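Local atomic coordinates of uncharacterized protein YPL067C (Saccharomyces cerevisiae, PDB entry 5KCI), a protein that is of unknown function but has been named HTC1 and linked to the histidine triad and to amyloid toxicity, and probably works in the cytoplasm. Residues 38-43 against 93-98; 102-107 against 168-173; 78-83 against 109-114; 129-134 against 149-154. All blocks are in the same frame, centred on the assembly; numbering follows the deposited sequence.

After helix 19-28 the chain enters helix 38-51, whose opening turn is met by the loop 93-98 after strand 87-91; contact 1 closes there. Residues 78-83, within the chain enclosed by contact 1, reach forward to 109-114, so contact 3 crosses contact 1 and also crosses contact 2. Strand 102-109 then runs beside strand 165-172, and this pairing, contact 2, encloses contact 4, in which helix 120-135 packs on the edge strand 149-152. Contacts 2 and 4 share the sheet and a bound sulfate. Tyr96 ties the loop of contact 1 to both, through His104 and Asn154, while Arg129 joins contact 4 to contact 3 at the carbonyl of Ala80.

Contact 1: residues 38-43 against 93-98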
loop_
_atom_site.group_PDB
_atom_site.type_symbol
_atom_site.label_atom_id
_atom_site.label_comp_id
_atom_site.label_asym_id
_atom_site.label_seq_id
_atom_site.Cartn_x
_atom_site.Cartn_y
_atom_site.Cartn_z
ATOM N N ARG A 38 -1.625 10.558 -17.752
ATOM C CA ARG A 38 -1.026 10.258 -19.052
ATOM C C ARG A 38 0.498 10.237 -18.951
ATOM O O ARG A 38 1.165 9.305 -19.421
ATOM C CB ARG A 38 -1.486 11.297 -20.086
ATOM C CG ARG A 38 -2.184 10.736 -21.335
ATOM C CD ARG A 38 -3.686 10.502 -21.131
ATOM N NE ARG A 38 -4.353 10.105 -22.374
ATOM C CZ ARG A 38 -5.639 9.771 -22.473
ATOM N NH1 ARG A 38 -6.423 9.780 -21.402
ATOM N NH2 ARG A 38 -6.146 9.425 -23.649
ATOM N N GLN A 39 1.060 11.256 -18.302
ATOM C CA GLN A 39 2.509 11.369 -18.176
ATOM C C GLN A 39 3.078 10.268 -17.284
ATOM O O GLN A 39 4.019 9.557 -17.669
ATOM C CB GLN A 39 2.846 12.753 -17.633
ATOM C CG GLN A 39 4.312 13.035 -17.481
ATOM C CD GLN A 39 4.567 14.501 -17.231
ATOM O OE1 GLN A 39 4.082 15.357 -17.972
ATOM N NE2 GLN A 39 5.314 14.805 -16.174
ATOM N N MET A 40 2.524 10.108 -16.078
ATOM C CA MET A 40 2.986 9.021 -15.225
ATOM C C MET A 40 2.810 7.679 -15.917
ATOM O O MET A 40 3.586 6.752 -15.670
ATOM C CB MET A 40 2.247 9.022 -13.889
ATOM C CG MET A 40 3.068 8.429 -12.739
ATOM S SD MET A 40 4.047 9.663 -11.852
ATOM C CE MET A 40 5.686 8.938 -11.830
ATOM N N THR A 41 1.798 7.555 -16.782
ATOM C CA THR A 41 1.656 6.343 -17.585
ATOM C C THR A 41 2.833 6.183 -18.538
ATOM O O THR A 41 3.287 5.060 -18.790
ATOM C CB THR A 41 0.333 6.365 -18.358
ATOM O OG1 THR A 41 -0.765 6.418 -17.435
ATOM C CG2 THR A 41 0.184 5.125 -19.222
ATOM N N ASP A 42 3.351 7.298 -19.067
ATOM C CA ASP A 42 4.539 7.241 -19.920
ATOM C C ASP A 42 5.761 6.742 -19.144
ATOM O O ASP A 42 6.497 5.853 -19.609
ATOM C CB ASP A 42 4.814 8.623 -20.525
ATOM C CG ASP A 42 3.860 8.972 -21.659
ATOM O OD1 ASP A 42 3.331 8.040 -22.302
ATOM O OD2 ASP A 42 3.647 10.181 -21.919
ATOM N N LYS A 43 5.997 7.306 -17.954
ATOM C CA LYS A 43 7.161 6.895 -17.165
ATOM C C LYS A 43 7.038 5.434 -16.737
ATOM O O LYS A 43 7.959 4.622 -16.928
ATOM C CB LYS A 43 7.312 7.815 -15.948
ATOM C CG LYS A 43 7.219 9.312 -16.287
ATOM C CD LYS A 43 7.877 9.668 -17.635
ATOM C CE LYS A 43 9.357 9.317 -17.695
ATOM N NZ LYS A 43 9.865 9.319 -19.090
ATOM N N ASP A 93 6.672 4.478 -6.544
ATOM C CA ASP A 93 7.510 5.228 -7.479
ATOM C C ASP A 93 6.707 5.834 -8.623
ATOM O O ASP A 93 7.154 6.813 -9.236
ATOM C CB ASP A 93 8.609 4.324 -8.064
ATOM C CG ASP A 93 9.743 4.070 -7.086
ATOM O OD1 ASP A 93 10.066 4.982 -6.296
ATOM O OD2 ASP A 93 10.309 2.952 -7.111
ATOM N N PHE A 94 5.548 5.265 -8.934
ATOM C CA PHE A 94 4.744 5.659 -10.083
ATOM C C PHE A 94 3.318 5.844 -9.605
ATOM O O PHE A 94 2.407 5.104 -9.980
ATOM C CB PHE A 94 4.872 4.624 -11.203
ATOM C CG PHE A 94 6.296 4.446 -11.668
ATOM C CD1 PHE A 94 6.874 5.349 -12.549
ATOM C CD2 PHE A 94 7.067 3.408 -11.183
ATOM C CE1 PHE A 94 8.184 5.199 -12.962
ATOM C CE2 PHE A 94 8.385 3.254 -11.589
ATOM C CZ PHE A 94 8.939 4.143 -12.478
ATOM N N PRO A 95 3.088 6.861 -8.775
ATOM C CA PRO A 95 1.785 6.985 -8.120
ATOM C C PRO A 95 0.663 7.199 -9.119
ATOM O O PRO A 95 0.867 7.730 -10.217
ATOM C CB PRO A 95 1.939 8.214 -7.221
ATOM C CG PRO A 95 3.329 8.718 -7.371
ATOM C CD PRO A 95 4.018 7.953 -8.453
ATOM N N TYR A 96 -0.552 6.893 -8.664
ATOM C CA TYR A 96 -1.737 7.171 -9.453
ATOM C C TYR A 96 -2.087 8.659 -9.381
ATOM O O TYR A 96 -1.503 9.425 -8.613
ATOM C CB TYR A 96 -2.915 6.349 -8.976
ATOM C CG TYR A 96 -2.740 4.825 -9.105
ATOM C CD1 TYR A 96 -1.626 4.281 -9.719
ATOM C CD2 TYR A 96 -3.699 3.972 -8.593
ATOM C CE1 TYR A 96 -1.491 2.852 -9.824
ATOM C CE2 TYR A 96 -3.567 2.586 -8.679
ATOM C CZ TYR A 96 -2.477 2.046 -9.301
ATOM O OH TYR A 96 -2.386 0.671 -9.376
ATOM N N ASN A 97 -3.095 9.047 -10.155
ATOM C CA ASN A 97 -3.370 10.467 -10.406
ATOM C C ASN A 97 -4.401 10.945 -9.405
ATOM O O ASN A 97 -5.610 10.833 -9.615
ATOM C CB ASN A 97 -3.854 10.675 -11.828
ATOM C CG ASN A 97 -3.956 12.140 -12.189
ATOM O OD1 ASN A 97 -3.313 12.987 -11.573
ATOM N ND2 ASN A 97 -4.751 12.437 -13.204
ATOM N N PHE A 98 -3.906 11.505 -8.305
ATOM C CA PHE A 98 -4.709 11.984 -7.197
ATOM C C PHE A 98 -4.492 13.488 -7.027
ATOM O O PHE A 98 -3.534 14.059 -7.546
ATOM C CB PHE A 98 -4.321 11.256 -5.915
ATOM C CG PHE A 98 -4.511 9.779 -5.980
ATOM C CD1 PHE A 98 -5.689 9.251 -6.456
ATOM C CD2 PHE A 98 -3.522 8.926 -5.533
ATOM C CE1 PHE A 98 -5.881 7.884 -6.506
ATOM C CE2 PHE A 98 -3.707 7.555 -5.581
ATOM C CZ PHE A 98 -4.890 7.041 -6.054
#
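Met40 reaches from the first turn of helix 38-51 to the loop that follows strand 87-91 and brings its thioether obliquely against Phe94 and Pro95. This is the close part of the contact: CG of Met40 lies 3.4 Å from the carbonyl O of Pro95, and SD rests against CD of the proline ring. The terminal CE of Met40 comes within 3.8 Å of Phe94 CD1. Bends at chi2 (91°) and chi3 (-129°) turn the methyl away from Pro95 O and toward the Phe94 backbone. Lys43, one turn on, packs more loosely. Its CB stands 4.1 Å from Phe94 CE1, and the chain then leads away to the surface, where NZ forms a salt bridge with Glu46. Polar anchoring comes from just outside the helical segment, since Arg36 NE binds the carbonyl O of Phe94. Between the two segments themselves, a thioether chain is packed on an aromatic ring, a proline ring and the loop backbone, with van der Waals contact in place of any polar bond.

Contact 2: residues 102-107 against 168-173. With SO4 (sulfate ion), chain D.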
loop_
_atom_site.group_PDB
_atom_site.type_symbol
_atom_site.label_atom_id
_atom_site.label_comp_id
_atom_site.label_asym_id
_atom_site.label_seq_id
_atom_site.Cartn_x
_atom_site.Cartn_y
_atom_site.Cartn_z
ATOM N N VAL A 102 -2.434 14.095 -1.675
ATOM C CA VAL A 102 -2.608 12.649 -1.537
ATOM C C VAL A 102 -1.289 11.946 -1.820
ATOM O O VAL A 102 -0.719 12.063 -2.911
ATOM C CB VAL A 102 -3.714 12.140 -2.465
ATOM C CG1 VAL A 102 -3.831 10.604 -2.333
ATOM C CG2 VAL A 102 -5.040 12.798 -2.110
ATOM N N VAL A 103 -0.836 11.159 -0.848
ATOM C CA VAL A 103 0.432 10.460 -0.893
ATOM C C VAL A 103 0.102 9.000 -1.137
ATOM O O VAL A 103 -0.768 8.450 -0.458
ATOM C CB VAL A 103 1.195 10.643 0.422
ATOM C CG1 VAL A 103 2.434 9.833 0.457
ATOM C CG2 VAL A 103 1.548 12.136 0.608
ATOM N N HIS A 104 0.778 8.390 -2.101
ATOM C CA HIS A 104 0.468 7.019 -2.521
ATOM C C HIS A 104 1.581 6.110 -2.019
ATOM O O HIS A 104 2.702 6.140 -2.551
ATOM C CB HIS A 104 0.366 6.986 -4.041
ATOM C CG HIS A 104 -0.099 5.691 -4.593
ATOM N ND1 HIS A 104 -0.526 5.567 -5.894
ATOM C CD2 HIS A 104 -0.213 4.462 -4.035
ATOM C CE1 HIS A 104 -0.862 4.311 -6.129
ATOM N NE2 HIS A 104 -0.676 3.615 -5.019
ATOM N N LEU A 105 1.288 5.319 -1.003
ATOM C CA LEU A 105 2.247 4.369 -0.449
ATOM C C LEU A 105 1.840 2.960 -0.836
ATOM O O LEU A 105 0.709 2.724 -1.242
ATOM C CB LEU A 105 2.328 4.457 1.080
ATOM C CG LEU A 105 2.555 5.841 1.679
ATOM C CD1 LEU A 105 2.598 5.749 3.201
ATOM C CD2 LEU A 105 3.850 6.446 1.144
ATOM N N VAL A 106 2.789 2.036 -0.695
ATOM C CA VAL A 106 2.567 0.612 -0.928
ATOM C C VAL A 106 3.014 -0.117 0.320
ATOM O O VAL A 106 4.127 0.101 0.803
ATOM C CB VAL A 106 3.320 0.086 -2.157
ATOM C CG1 VAL A 106 3.008 -1.439 -2.359
ATOM C CG2 VAL A 106 2.943 0.884 -3.390
ATOM N N LEU A 107 2.144 -0.966 0.835
ATOM C CA LEU A 107 2.391 -1.812 1.983
ATOM C C LEU A 107 2.488 -3.266 1.533
ATOM O O LEU A 107 1.479 -3.876 1.187
ATOM C CB LEU A 107 1.249 -1.668 2.986
ATOM C CG LEU A 107 1.218 -2.621 4.168
ATOM C CD1 LEU A 107 2.436 -2.425 5.061
ATOM C CD2 LEU A 107 -0.086 -2.377 4.971
ATOM N N HIS A 168 -2.313 -0.748 -1.549
ATOM C CA HIS A 168 -2.113 0.669 -1.797
ATOM C C HIS A 168 -2.700 1.438 -0.616
ATOM O O HIS A 168 -3.873 1.266 -0.282
ATOM C CB HIS A 168 -2.746 1.058 -3.125
ATOM C CG HIS A 168 -2.136 0.348 -4.287
ATOM N ND1 HIS A 168 -1.087 0.876 -4.996
ATOM C CD2 HIS A 168 -2.366 -0.886 -4.808
ATOM C CE1 HIS A 168 -0.717 0.023 -5.940
ATOM N NE2 HIS A 168 -1.480 -1.052 -5.849
ATOM N N VAL A 169 -1.862 2.222 0.053
ATOM C CA VAL A 169 -2.250 2.964 1.246
ATOM C C VAL A 169 -2.110 4.425 0.889
ATOM O O VAL A 169 -1.007 4.869 0.562
ATOM C CB VAL A 169 -1.370 2.634 2.455
ATOM C CG1 VAL A 169 -1.713 3.486 3.636
ATOM C CG2 VAL A 169 -1.477 1.147 2.846
ATOM N N LEU A 170 -3.217 5.147 0.925
ATOM C CA LEU A 170 -3.290 6.548 0.551
ATOM C C LEU A 170 -3.453 7.380 1.804
ATOM O O LEU A 170 -4.302 7.074 2.644
ATOM C CB LEU A 170 -4.482 6.812 -0.374
ATOM C CG LEU A 170 -4.572 5.903 -1.608
ATOM C CD1 LEU A 170 -5.721 6.366 -2.486
ATOM C CD2 LEU A 170 -3.307 5.893 -2.404
ATOM N N LEU A 171 -2.674 8.472 1.880
ATOM C CA LEU A 171 -2.720 9.387 3.007
ATOM C C LEU A 171 -3.018 10.761 2.451
ATOM O O LEU A 171 -2.330 11.194 1.526
ATOM C CB LEU A 171 -1.384 9.441 3.742
ATOM C CG LEU A 171 -0.803 8.124 4.243
ATOM C CD1 LEU A 171 0.469 8.389 5.007
ATOM C CD2 LEU A 171 -1.823 7.393 5.078
ATOM N N PHE A 172 -4.030 11.444 2.995
ATOM C CA PHE A 172 -4.391 12.761 2.476
ATOM C C PHE A 172 -3.905 13.841 3.439
ATOM O O PHE A 172 -4.307 13.869 4.612
ATOM C CB PHE A 172 -5.898 12.872 2.244
ATOM C CG PHE A 172 -6.340 14.168 1.542
ATOM C CD1 PHE A 172 -5.533 14.809 0.608
ATOM C CD2 PHE A 172 -7.603 14.688 1.785
ATOM C CE1 PHE A 172 -5.962 15.963 -0.026
ATOM C CE2 PHE A 172 -8.039 15.837 1.131
ATOM C CZ PHE A 172 -7.207 16.466 0.227
ATOM N N PHE A 173 -3.079 14.748 2.909
ATOM C CA PHE A 173 -2.578 15.919 3.620
ATOM C C PHE A 173 -3.134 17.137 2.881
ATOM O O PHE A 173 -2.506 17.623 1.941
ATOM C CB PHE A 173 -1.049 15.949 3.637
ATOM C CG PHE A 173 -0.403 14.771 4.313
ATOM C CD1 PHE A 173 -0.069 13.646 3.593
ATOM C CD2 PHE A 173 -0.078 14.811 5.642
ATOM C CE1 PHE A 173 0.563 12.605 4.194
ATOM C CE2 PHE A 173 0.548 13.774 6.249
ATOM C CZ PHE A 173 0.859 12.638 5.518
HETATM S S SO4 D . -0.298 -3.335 -8.453
HETATM O O1 SO4 D . 0.598 -4.506 -8.593
HETATM O O2 SO4 D . -1.200 -3.423 -7.319
HETATM O O3 SO4 D . 0.515 -2.112 -8.284
HETATM O O4 SO4 D . -1.098 -3.197 -9.665
#
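His104 and His168, on neighbouring antiparallel strands, join through their imidazoles: His104 NE2 and His168 ND1 are 2.8 Å apart in a nearly straight hydrogen bond (171°). Each nitrogen lies at the edge of the other ring, with the planes 59° apart. From CB outward, the His104 side chain borders the Leu170 methyl CD2 with CB, CG and CD2 in turn, the methyl sitting over one face of the imidazole, 4.1 Å from its centroid. ND1 accepts the backbone N-H of Tyr96, CE1 flanks His168 ND1, and NE2 beside it makes the bond to that nitrogen. The histidine pair belongs to the centre of a four-stranded antiparallel sheet, where Val103 with Leu171 and Leu105 with Val169 are hydrogen-bonded pairs. His104, His168 and Leu170 share one face with Val102, Val106 and Phe172; the other carries Val103, Leu105, Val169 and Leu171, with helix 180-193 lying against Val103 and Leu171. On that face the methyls Leu105 CD1 and Leu171 CD1 touch at 3.8 Å. Farther along, His168 NE2 donates to sulfate O2 at 2.8 Å, so its ring links His104, at ND1, to the anion, at NE2. Ser160 N, His166 NE2 and Asn154 ND2 also hold the sulfate, which probably came from the crystallisation liquor but marks a site able to accept an anion.

Contact 3: residues 78-83 against 109-114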
loop_
_atom_site.group_PDB
_atom_site.type_symbol
_atom_site.label_atom_id
_atom_site.label_comp_id
_atom_site.label_asym_id
_atom_site.label_seq_id
_atom_site.Cartn_x
_atom_site.Cartn_y
_atom_site.Cartn_z
ATOM N N ALA A 78 3.027 -17.174 11.927
ATOM C CA ALA A 78 2.899 -15.798 12.390
ATOM C C ALA A 78 1.751 -15.082 11.677
ATOM O O ALA A 78 1.582 -15.203 10.462
ATOM C CB ALA A 78 4.219 -15.067 12.166
ATOM N N LYS A 79 0.946 -14.349 12.453
ATOM C CA LYS A 79 -0.128 -13.527 11.903
ATOM C C LYS A 79 0.444 -12.357 11.109
ATOM O O LYS A 79 1.486 -11.809 11.461
ATOM C CB LYS A 79 -1.024 -12.984 13.029
ATOM C CG LYS A 79 -2.133 -13.924 13.521
ATOM C CD LYS A 79 -2.800 -13.399 14.814
ATOM C CE LYS A 79 -3.748 -12.232 14.567
ATOM N NZ LYS A 79 -4.226 -11.586 15.857
ATOM N N ALA A 80 -0.249 -11.980 10.034
ATOM C CA ALA A 80 0.125 -10.820 9.246
ATOM C C ALA A 80 0.272 -9.630 10.179
ATOM O O ALA A 80 -0.501 -9.490 11.125
ATOM C CB ALA A 80 -0.940 -10.535 8.194
ATOM N N PHE A 81 1.325 -8.843 9.974
ATOM C CA PHE A 81 1.594 -7.605 10.710
ATOM C C PHE A 81 1.971 -7.835 12.177
ATOM O O PHE A 81 2.163 -6.846 12.915
ATOM C CB PHE A 81 0.397 -6.642 10.640
ATOM C CG PHE A 81 -0.068 -6.377 9.243
ATOM C CD1 PHE A 81 0.836 -5.975 8.261
ATOM C CD2 PHE A 81 -1.399 -6.558 8.898
ATOM C CE1 PHE A 81 0.420 -5.751 6.961
ATOM C CE2 PHE A 81 -1.821 -6.339 7.608
ATOM C CZ PHE A 81 -0.915 -5.941 6.633
ATOM N N SER A 82 2.116 -9.092 12.622
ATOM C CA SER A 82 2.449 -9.393 14.009
ATOM C C SER A 82 3.882 -9.046 14.354
ATOM O O SER A 82 4.219 -9.004 15.537
ATOM C CB SER A 82 2.256 -10.879 14.304
ATOM O OG SER A 82 3.202 -11.605 13.553
ATOM N N SER A 83 4.734 -8.840 13.358
ATOM C CA SER A 83 6.133 -8.511 13.574
ATOM C C SER A 83 6.602 -7.626 12.429
ATOM O O SER A 83 6.184 -7.823 11.290
ATOM C CB SER A 83 6.991 -9.778 13.639
ATOM O OG SER A 83 8.360 -9.444 13.616
ATOM N N SER A 109 3.332 -7.269 2.333
ATOM C CA SER A 109 3.186 -8.191 3.450
ATOM C C SER A 109 3.630 -9.602 3.052
ATOM O O SER A 109 3.201 -10.109 2.022
ATOM C CB SER A 109 1.737 -8.255 3.941
ATOM O OG SER A 109 1.609 -9.150 5.033
ATOM N N LYS A 110 4.488 -10.200 3.877
ATOM C CA LYS A 110 4.908 -11.591 3.708
ATOM C C LYS A 110 3.739 -12.547 3.854
ATOM O O LYS A 110 3.750 -13.639 3.276
ATOM C CB LYS A 110 5.966 -11.943 4.753
ATOM C CG LYS A 110 7.408 -11.696 4.387
ATOM C CD LYS A 110 8.327 -12.524 5.298
ATOM C CE LYS A 110 9.702 -11.879 5.490
ATOM N NZ LYS A 110 10.330 -12.218 6.806
ATOM N N VAL A 111 2.749 -12.174 4.660
ATOM C CA VAL A 111 1.543 -12.962 4.877
ATOM C C VAL A 111 0.449 -12.368 4.009
ATOM O O VAL A 111 0.111 -11.179 4.126
ATOM C CB VAL A 111 1.132 -12.958 6.359
ATOM C CG1 VAL A 111 -0.074 -13.854 6.582
ATOM C CG2 VAL A 111 2.286 -13.400 7.234
ATOM N N ALA A 112 -0.097 -13.181 3.121
ATOM C CA ALA A 112 -1.203 -12.709 2.314
ATOM C C ALA A 112 -2.425 -12.477 3.202
ATOM O O ALA A 112 -2.626 -13.157 4.214
ATOM C CB ALA A 112 -1.510 -13.725 1.202
ATOM N N LEU A 113 -3.221 -11.486 2.812
ATOM C CA LEU A 113 -4.529 -11.200 3.376
ATOM C C LEU A 113 -5.565 -11.336 2.266
ATOM O O LEU A 113 -5.528 -10.557 1.294
ATOM C CB LEU A 113 -4.574 -9.797 3.987
ATOM C CG LEU A 113 -3.595 -9.599 5.145
ATOM C CD1 LEU A 113 -2.348 -8.899 4.650
ATOM C CD2 LEU A 113 -4.249 -8.833 6.294
ATOM N N PRO A 114 -6.556 -12.366 2.349
ATOM C CA PRO A 114 -7.482 -12.666 1.226
ATOM C C PRO A 114 -8.633 -11.671 1.102
ATOM O O PRO A 114 -9.823 -12.019 1.171
ATOM C CB PRO A 114 -7.982 -14.074 1.581
ATOM C CG PRO A 114 -7.165 -14.570 2.746
ATOM C CD PRO A 114 -6.627 -13.369 3.428
HETATM O O HOH W 1 2.638 -9.160 7.479
#
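Ala80 meets Val111 where the loop before strand 87-91 comes up to the chain leaving strand 102-109; Ala80 CB lies 3.7 Å from Val111 CB. Beside them, the Phe81 ring and the branched end of Leu113 come together obliquely, CE2 of the ring lying 3.7 Å from Leu113 CD2. One water ties the same two segments: it accepts from Phe81 N at 2.8 Å and donates to Ser109 OG. That hydroxyl in turn donates to Val111 O at 2.7 Å; chi1 of -180° sets OG beside the serine's own carbonyl carbon, from where it meets Val111 O two residues on. Around this shell, a type II turn from Lys79 to Ser82 sets the position of Phe81, with Lys79 O accepting from both Ser82 N and Ser82 OG. Phe133 of helix 120-135 stacks on the Phe81 ring. An alanine in place of Phe81 is likely to leave Leu113 and Phe133 without their aromatic partner and open a gap between them. Direct contact between the loops is therefore apolar, and their polar link runs through the water and the serine hydroxyl.

Contact 4: residues 129-134 against 149-154; sequences RMNAFL and VAWFVN. With SO4 (sulfate ion), chain D.
Trp151 NE1 donates to Asn131 OD1 at 2.8 Å in an almost straight bond (172°). The oxygen lies in the indole plane, but the N-H approaches from above the plane of the amide carbonyl, and the amide and ring planes are 69° apart. Met130 comes over a face of the same indole: CG stands 3.4 Å from the centroid of the six-membered ring in a CH-pi contact, with SD farther above it as a Met-aromatic contact. Leu134, one turn along, brings CD1 to 3.5 Å from Trp151 CD1. The indole reaches the helix with chi1 at 67°, its CG placed between the backbone N and the carbonyl carbon. A leucine in place of Trp151 would probably leave Asn131 OD1 without its N-H donor and Met130 without the flat surface it covers. Strand 149-152 is the edge of the sheet, paired with strand 165-172; helix 120-135 packs on the face bearing Val149 and Trp151, running roughly antiparallel to the strand, while helix 19-28 meets Ala150 and Phe152 on the other.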
loop_
_atom_site.group_PDB
_atom_site.type_symbol
_atom_site.label_atom_id
_atom_site.label_comp_id
_atom_site.label_asym_id
_atom_site.label_seq_id
_atom_site.Cartn_x
_atom_site.Cartn_y
_atom_site.Cartn_z
ATOM N N ARG A 129 -8.554 -7.199 9.513
ATOM C CA ARG A 129 -7.158 -7.207 9.948
ATOM C C ARG A 129 -6.380 -6.031 9.377
ATOM O O ARG A 129 -5.622 -5.361 10.105
ATOM C CB ARG A 129 -6.479 -8.512 9.545
ATOM C CG ARG A 129 -5.033 -8.645 10.021
ATOM C CD ARG A 129 -4.933 -8.787 11.536
ATOM N NE ARG A 129 -3.552 -8.992 11.973
ATOM C CZ ARG A 129 -3.132 -8.901 13.230
ATOM N NH1 ARG A 129 -3.975 -8.579 14.207
ATOM N NH2 ARG A 129 -1.855 -9.105 13.517
ATOM N N MET A 130 -6.535 -5.766 8.072
ATOM C CA MET A 130 -5.861 -4.605 7.493
ATOM C C MET A 130 -6.296 -3.325 8.194
ATOM O O MET A 130 -5.469 -2.454 8.530
ATOM C CB MET A 130 -6.168 -4.515 5.998
ATOM C CG MET A 130 -5.532 -3.308 5.326
ATOM S SD MET A 130 -3.726 -3.299 5.422
ATOM C CE MET A 130 -3.460 -4.674 4.345
ATOM N N ASN A 131 -7.600 -3.179 8.393
ATOM C CA ASN A 131 -8.112 -1.983 9.058
ATOM C C ASN A 131 -7.520 -1.819 10.451
ATOM O O ASN A 131 -7.087 -0.715 10.828
ATOM C CB ASN A 131 -9.643 -2.030 9.087
ATOM C CG ASN A 131 -10.253 -1.644 7.755
ATOM O OD1 ASN A 131 -9.700 -0.826 7.015
ATOM N ND2 ASN A 131 -11.420 -2.186 7.469
ATOM N N ALA A 132 -7.488 -2.896 11.237
ATOM C CA ALA A 132 -6.926 -2.824 12.581
ATOM C C ALA A 132 -5.465 -2.415 12.545
ATOM O O ALA A 132 -5.006 -1.609 13.383
ATOM C CB ALA A 132 -7.080 -4.170 13.279
ATOM N N PHE A 133 -4.728 -2.933 11.569
ATOM C CA PHE A 133 -3.317 -2.614 11.442
ATOM C C PHE A 133 -3.123 -1.128 11.211
ATOM O O PHE A 133 -2.307 -0.487 11.883
ATOM C CB PHE A 133 -2.694 -3.377 10.288
ATOM C CG PHE A 133 -1.238 -3.074 10.076
ATOM C CD1 PHE A 133 -0.310 -3.315 11.072
ATOM C CD2 PHE A 133 -0.799 -2.537 8.874
ATOM C CE1 PHE A 133 1.052 -3.034 10.867
ATOM C CE2 PHE A 133 0.542 -2.276 8.658
ATOM C CZ PHE A 133 1.472 -2.537 9.656
ATOM N N LEU A 134 -3.825 -0.577 10.213
ATOM C CA LEU A 134 -3.657 0.853 9.945
ATOM C C LEU A 134 -4.193 1.705 11.094
ATOM O O LEU A 134 -3.599 2.733 11.432
ATOM C CB LEU A 134 -4.334 1.215 8.635
ATOM C CG LEU A 134 -3.783 0.504 7.407
ATOM C CD1 LEU A 134 -4.625 0.834 6.220
ATOM C CD2 LEU A 134 -2.304 0.906 7.177
ATOM N N VAL A 149 -7.123 8.463 5.662
ATOM C CA VAL A 149 -6.395 7.258 5.308
ATOM C C VAL A 149 -7.344 6.363 4.526
ATOM O O VAL A 149 -8.468 6.108 4.977
ATOM C CB VAL A 149 -5.889 6.505 6.548
ATOM C CG1 VAL A 149 -5.051 5.268 6.113
ATOM C CG2 VAL A 149 -5.072 7.411 7.442
ATOM N N ALA A 150 -6.886 5.853 3.385
ATOM C CA ALA A 150 -7.672 4.876 2.644
ATOM C C ALA A 150 -6.735 3.813 2.109
ATOM O O ALA A 150 -5.528 4.018 2.019
ATOM C CB ALA A 150 -8.436 5.516 1.472
ATOM N N TRP A 151 -7.309 2.684 1.706
ATOM C CA TRP A 151 -6.459 1.634 1.172
ATOM C C TRP A 151 -7.272 0.764 0.228
ATOM O O TRP A 151 -8.501 0.697 0.317
ATOM C CB TRP A 151 -5.826 0.775 2.283
ATOM C CG TRP A 151 -6.782 -0.062 3.073
ATOM C CD1 TRP A 151 -7.449 0.299 4.217
ATOM C CD2 TRP A 151 -7.174 -1.428 2.799
ATOM N NE1 TRP A 151 -8.232 -0.745 4.656
ATOM C CE2 TRP A 151 -8.078 -1.812 3.810
ATOM C CE3 TRP A 151 -6.851 -2.341 1.796
ATOM C CZ2 TRP A 151 -8.670 -3.092 3.858
ATOM C CZ3 TRP A 151 -7.446 -3.627 1.842
ATOM C CH2 TRP A 151 -8.338 -3.977 2.866
ATOM N N PHE A 152 -6.552 0.126 -0.700
ATOM C CA PHE A 152 -7.173 -0.842 -1.582
ATOM C C PHE A 152 -6.125 -1.830 -2.040
ATOM O O PHE A 152 -4.927 -1.553 -2.048
ATOM C CB PHE A 152 -7.813 -0.212 -2.817
ATOM C CG PHE A 152 -6.855 0.583 -3.665
ATOM C CD1 PHE A 152 -6.529 1.909 -3.349
ATOM C CD2 PHE A 152 -6.315 0.036 -4.810
ATOM C CE1 PHE A 152 -5.655 2.615 -4.137
ATOM C CE2 PHE A 152 -5.434 0.742 -5.605
ATOM C CZ PHE A 152 -5.106 2.033 -5.286
ATOM N N VAL A 153 -6.617 -2.986 -2.469
ATOM C CA VAL A 153 -5.775 -4.008 -3.049
ATOM C C VAL A 153 -6.282 -4.255 -4.463
ATOM O O VAL A 153 -7.456 -4.589 -4.651
ATOM C CB VAL A 153 -5.820 -5.307 -2.226
ATOM C CG1 VAL A 153 -5.077 -6.391 -2.948
ATOM C CG2 VAL A 153 -5.207 -5.049 -0.848
ATOM N N ASN A 154 -5.405 -4.101 -5.440
ATOM C CA ASN A 154 -5.795 -4.304 -6.822
ATOM C C ASN A 154 -6.179 -5.759 -7.070
ATOM O O ASN A 154 -5.562 -6.690 -6.542
ATOM C CB ASN A 154 -4.673 -3.907 -7.760
ATOM C CG ASN A 154 -4.709 -2.424 -8.117
ATOM O OD1 ASN A 154 -5.751 -1.785 -8.027
ATOM N ND2 ASN A 154 -3.602 -1.912 -8.589
HETATM S S SO4 D . -0.298 -3.335 -8.453
HETATM O O1 SO4 D . 0.598 -4.506 -8.593
HETATM O O2 SO4 D . -1.200 -3.423 -7.319
HETATM O O3 SO4 D . 0.515 -2.112 -8.284
HETATM O O4 SO4 D . -1.098 -3.197 -9.665
#